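Local coordinates for protein lectin (Pleurotus ostreatus, PDB 6T0Q) that binds N-acetyl-D-galactosamine and probably related galactose-containing sugars, and carries two calcium ions in each chain, at residues 116-120 with 121-125; 104-107 with 108-111. All coordinates share one frame; numbering follows the deposited sequence.

Interactions 1 and 2 lie in series on strand 109-118 and mark its two ends. Interaction 2, residues 104-107 with 108-111, forms the entry to the strand; interaction 1, residues 116-120 with 121-125, forms its exit. Their centres are 31 Å apart and their nearest atoms about 14 Å apart, so they do not touch. Each involves a bound group: W109 packs on an N-acetylglucosamine in interaction 2, while N118, S123 and P124 ligate calcium in interaction 1. The second calcium site, D239, D240, N281, G283 and P285, includes G283, which binds N-acetyl-D-galactosamine in a sugar-bound form of the same lectin. By analogy, the calcium end of the strand is the likelier sugar-recognition end.

Interaction 1 of 2, residues 116-120 with 121-125; sequences GQNLV and ANSPA. With CA (calcium ion), chain F.
The flat group here is the side-chain amide of N118, which meets different partners on its two faces: A125 CB lies over one, 4.0 Å from N118 CG. The opposite face is turned to V120, whose backbone N sits above the plane and gives N118 OD1 a weak hydrogen bond of 3.4 Å. At the oxygen end, N118 OD1 binds calcium at 2.5 Å, the ion being displaced from the amide plane toward the A125 side. At the nitrogen end, N118 ND2 makes only a weak bond to V120 O, its stronger partner being I49 O. With CG anti to the backbone N (chi1 -176°), the N118 side chain extends toward the returning chain and brings its oxygen to the metal.

S123 OG also binds calcium, and it donates a hydrogen bond of 2.6 Å to V120 O, tilted 33° from that carbonyl plane. This second bond helps fix the rotation of the hydroxyl. S123 N adds a weak bond to the same V120 O, closing a type II turn from V120 to S123. P124 O reaches the ion at 2.5 Å and a water stands 2.7 Å from it; D77 and D78 complete the site with carboxylate oxygens, whose charge probably balances much of the cation's.

In the fold, N118 ends strand 109-118 and the turn leads to strand 126-135. N122 and S123 both face N48 in a G1 beta bulge, N118 pairs with S51 of strand 51-60, and D77 and D78 lie between strands 67-76 and 79-84.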
loop_
_atom_site.group_PDB
_atom_site.type_symbol
_atom_site.label_atom_id
_atom_site.label_comp_id
_atom_site.label_asym_id
_atom_site.label_seq_id
_atom_site.Cartn_x
_atom_site.Cartn_y
_atom_site.Cartn_z
ATOM N N GLY A 116 -19.902 19.450 26.813
ATOM C CA GLY A 116 -19.497 19.334 28.204
ATOM C C GLY A 116 -20.684 18.922 29.057
ATOM O O GLY A 116 -21.820 19.278 28.768
ATOM N N GLN A 117 -20.420 18.155 30.110
ATOM C CA GLN A 117 -21.510 17.599 30.900
ATOM C C GLN A 117 -21.217 17.771 32.381
ATOM O O GLN A 117 -20.176 17.321 32.873
ATOM C CB GLN A 117 -21.732 16.121 30.563
ATOM C CG GLN A 117 -22.960 15.538 31.224
ATOM C CD GLN A 117 -23.268 14.111 30.773
ATOM O OE1 GLN A 117 -22.395 13.389 30.274
ATOM N NE2 GLN A 117 -24.521 13.700 30.951
ATOM N N ASN A 118 -22.138 18.426 33.085
ATOM C CA ASN A 118 -22.106 18.485 34.541
ATOM C C ASN A 118 -23.013 17.387 35.077
ATOM O O ASN A 118 -24.215 17.379 34.791
ATOM C CB ASN A 118 -22.572 19.846 35.052
ATOM C CG ASN A 118 -22.463 19.961 36.571
ATOM O OD1 ASN A 118 -21.685 19.243 37.198
ATOM N ND2 ASN A 118 -23.254 20.850 37.166
ATOM N N LEU A 119 -22.438 16.466 35.851
ATOM C CA LEU A 119 -23.171 15.305 36.334
ATOM C C LEU A 119 -23.695 15.463 37.754
ATOM O O LEU A 119 -24.541 14.669 38.174
ATOM C CB LEU A 119 -22.277 14.052 36.281
ATOM C CG LEU A 119 -21.878 13.628 34.867
ATOM C CD1 LEU A 119 -20.860 12.489 34.909
ATOM C CD2 LEU A 119 -23.123 13.213 34.100
ATOM N N VAL A 120 -23.219 16.452 38.502
ATOM C CA VAL A 120 -23.466 16.529 39.935
ATOM C C VAL A 120 -24.142 17.859 40.229
ATOM O O VAL A 120 -23.608 18.921 39.879
ATOM C CB VAL A 120 -22.165 16.374 40.736
ATOM C CG1 VAL A 120 -22.431 16.556 42.224
ATOM C CG2 VAL A 120 -21.535 14.990 40.458
ATOM N N ALA A 121 -25.311 17.803 40.868
ATOM C CA ALA A 121 -26.057 19.022 41.162
ATOM C C ALA A 121 -25.284 19.898 42.142
ATOM O O ALA A 121 -24.543 19.408 42.995
ATOM C CB ALA A 121 -27.438 18.682 41.735
ATOM N N ASN A 122 -25.454 21.213 41.997
ATOM C CA ASN A 122 -24.850 22.213 42.874
ATOM C C ASN A 122 -23.328 22.183 42.839
ATOM O O ASN A 122 -22.689 22.620 43.796
ATOM C CB ASN A 122 -25.319 22.062 44.332
ATOM C CG ASN A 122 -26.830 22.058 44.465
ATOM O OD1 ASN A 122 -27.514 22.894 43.879
ATOM N ND2 ASN A 122 -27.356 21.104 45.229
ATOM N N SER A 123 -22.724 21.696 41.760
ATOM C CA SER A 123 -21.278 21.548 41.689
ATOM C C SER A 123 -20.727 22.413 40.560
ATOM O O SER A 123 -21.478 22.838 39.675
ATOM C CB SER A 123 -20.885 20.076 41.464
ATOM O OG SER A 123 -21.099 19.688 40.113
ATOM N N PRO A 124 -19.429 22.717 40.567
ATOM C CA PRO A 124 -18.864 23.518 39.473
ATOM C C PRO A 124 -18.895 22.741 38.164
ATOM O O PRO A 124 -19.005 21.516 38.140
ATOM C CB PRO A 124 -17.426 23.807 39.927
ATOM C CG PRO A 124 -17.120 22.799 40.989
ATOM C CD PRO A 124 -18.436 22.404 41.617
ATOM N N ALA A 125 -18.816 23.477 37.058
ATOM C CA ALA A 125 -18.839 22.866 35.732
ATOM C C ALA A 125 -17.863 23.599 34.830
ATOM O O ALA A 125 -17.778 24.827 34.877
ATOM C CB ALA A 125 -20.248 22.919 35.107
HETATM CA CA CA F . -19.459 19.048 38.280
HETATM O O HOH W 1 -18.828 17.009 39.979
#

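Interaction 2 of 2, residues 104-107 with 108-111; sequences ALQP and TWNL. With NAG (2-acetamido-2-deoxy-beta-D-glucopyranose), chain E.
Q106 and W109 lie side by side in the loop that carries the chain from strand 98-104 of one antiparallel sheet to strand 109-118 of the other, a between-sheet connection of the beta-sandwich domain. The amide end of Q106 lies over one face of the indole, toward its rim, with the two planes 84° apart. The opposite face receives N-acetylglucosamine: its N2 is 3.6 Å from W109 CE3, its C3 is 3.7 Å from W109 NE1, and its C1 is 3.9 Å from W109 CG. C1, C3 and C5 all face the ring, as in CH-pi packing of sugars on aromatics. W109 holds CG between its backbone N and carbonyl carbon (chi1 62°), which turns the indole out to the sugar. That sugar is probably linked to N58, the asparagine of the sequon N58-I59-T60 on strand 51-60, and P163 completes its surroundings.

One shell further, N110 holds the backbone of Q106 with both ends of its amide. Q106 N donates to N110 OD1 at 2.7 Å, in the carbonyl plane and on a lone pair, while N110 ND2 donates to Q106 O at 3.0 Å. These paired bonds pin the loop to the start of strand 109-118 and so help position Q106 beside the indole. N110 is itself buried; N85 ND2 gives N110 OD1 a second bond, and S67 OG is hydrogen-bonded to Q106 O. L105 crosses the N110 side chain at about a right angle, its CB 3.6 Å and its CD2 3.7 Å from N110 OD1.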
loop_
_atom_site.group_PDB
_atom_site.type_symbol
_atom_site.label_atom_id
_atom_site.label_comp_id
_atom_site.label_asym_id
_atom_site.label_seq_id
_atom_site.Cartn_x
_atom_site.Cartn_y
_atom_site.Cartn_z
ATOM N N ALA A 104 -6.003 14.673 12.473
ATOM C CA ALA A 104 -5.684 15.389 11.242
ATOM C C ALA A 104 -6.605 16.595 11.066
ATOM O O ALA A 104 -7.740 16.612 11.545
ATOM C CB ALA A 104 -5.822 14.466 10.026
ATOM N N LEU A 105 -6.117 17.607 10.349
ATOM C CA LEU A 105 -6.832 18.873 10.237
ATOM C C LEU A 105 -7.056 19.238 8.776
ATOM O O LEU A 105 -6.340 18.780 7.882
ATOM C CB LEU A 105 -6.065 20.009 10.928
ATOM C CG LEU A 105 -5.916 19.854 12.443
ATOM C CD1 LEU A 105 -5.144 21.050 12.996
ATOM C CD2 LEU A 105 -7.294 19.736 13.097
ATOM N N GLN A 106 -8.059 20.086 8.555
ATOM C CA GLN A 106 -8.219 20.755 7.276
ATOM C C GLN A 106 -7.173 21.859 7.134
ATOM O O GLN A 106 -6.707 22.415 8.132
ATOM C CB GLN A 106 -9.626 21.343 7.151
ATOM C CG GLN A 106 -10.720 20.280 7.075
ATOM C CD GLN A 106 -12.099 20.837 7.360
ATOM O OE1 GLN A 106 -12.261 22.023 7.669
ATOM N NE2 GLN A 106 -13.101 19.982 7.267
ATOM N N PRO A 107 -6.788 22.201 5.902
ATOM C CA PRO A 107 -5.661 23.133 5.724
ATOM C C PRO A 107 -5.918 24.569 6.177
ATOM O O PRO A 107 -4.980 25.207 6.673
ATOM C CB PRO A 107 -5.388 23.064 4.213
ATOM C CG PRO A 107 -6.639 22.486 3.617
ATOM C CD PRO A 107 -7.159 21.537 4.642
ATOM N N THR A 108 -7.124 25.125 6.025
ATOM C CA THR A 108 -7.276 26.560 6.265
ATOM C C THR A 108 -8.181 26.939 7.438
ATOM O O THR A 108 -8.022 28.039 7.989
ATOM C CB THR A 108 -7.795 27.266 5.000
ATOM O OG1 THR A 108 -9.105 26.787 4.683
ATOM C CG2 THR A 108 -6.862 26.996 3.826
ATOM N N TRP A 109 -9.141 26.100 7.811
ATOM C CA TRP A 109 -9.968 26.365 8.982
ATOM C C TRP A 109 -10.413 25.033 9.562
ATOM O O TRP A 109 -10.516 24.037 8.841
ATOM C CB TRP A 109 -11.196 27.240 8.658
ATOM C CG TRP A 109 -12.170 26.627 7.663
ATOM C CD1 TRP A 109 -12.219 26.866 6.317
ATOM C CD2 TRP A 109 -13.239 25.704 7.941
ATOM N NE1 TRP A 109 -13.232 26.139 5.742
ATOM C CE2 TRP A 109 -13.876 25.419 6.713
ATOM C CE3 TRP A 109 -13.708 25.081 9.105
ATOM C CZ2 TRP A 109 -14.960 24.538 6.612
ATOM C CZ3 TRP A 109 -14.787 24.198 9.004
ATOM C CH2 TRP A 109 -15.403 23.941 7.764
ATOM N N ASN A 110 -10.672 25.019 10.871
ATOM C CA ASN A 110 -11.103 23.796 11.540
ATOM C C ASN A 110 -12.121 24.121 12.622
ATOM O O ASN A 110 -11.914 25.039 13.423
ATOM C CB ASN A 110 -9.904 23.044 12.131
ATOM C CG ASN A 110 -8.999 22.481 11.055
ATOM O OD1 ASN A 110 -9.288 21.433 10.484
ATOM N ND2 ASN A 110 -7.913 23.190 10.751
ATOM N N LEU A 111 -13.214 23.360 12.642
ATOM C CA LEU A 111 -14.279 23.545 13.621
ATOM C C LEU A 111 -14.068 22.570 14.774
ATOM O O LEU A 111 -14.181 21.352 14.597
ATOM C CB LEU A 111 -15.652 23.334 12.988
ATOM C CG LEU A 111 -16.780 23.461 14.013
ATOM C CD1 LEU A 111 -16.923 24.920 14.484
ATOM C CD2 LEU A 111 -18.077 22.943 13.425
HETATM C C1 NAG E . -14.595 29.142 9.344
HETATM C C2 NAG E . -15.833 28.741 8.539
HETATM C C3 NAG E . -15.517 28.705 7.040
HETATM C C4 NAG E . -14.902 30.020 6.572
HETATM C C5 NAG E . -13.703 30.361 7.460
HETATM C C6 NAG E . -13.089 31.706 7.147
HETATM C C7 NAG E . -17.423 27.337 9.768
HETATM C C8 NAG E . -17.813 25.938 10.149
HETATM N N2 NAG E . -16.345 27.455 8.987
HETATM O O3 NAG E . -16.725 28.439 6.339
HETATM O O5 NAG E . -14.085 30.392 8.849
HETATM O O6 NAG E . -13.861 32.759 7.705
HETATM O O7 NAG E . -18.047 28.316 10.159
#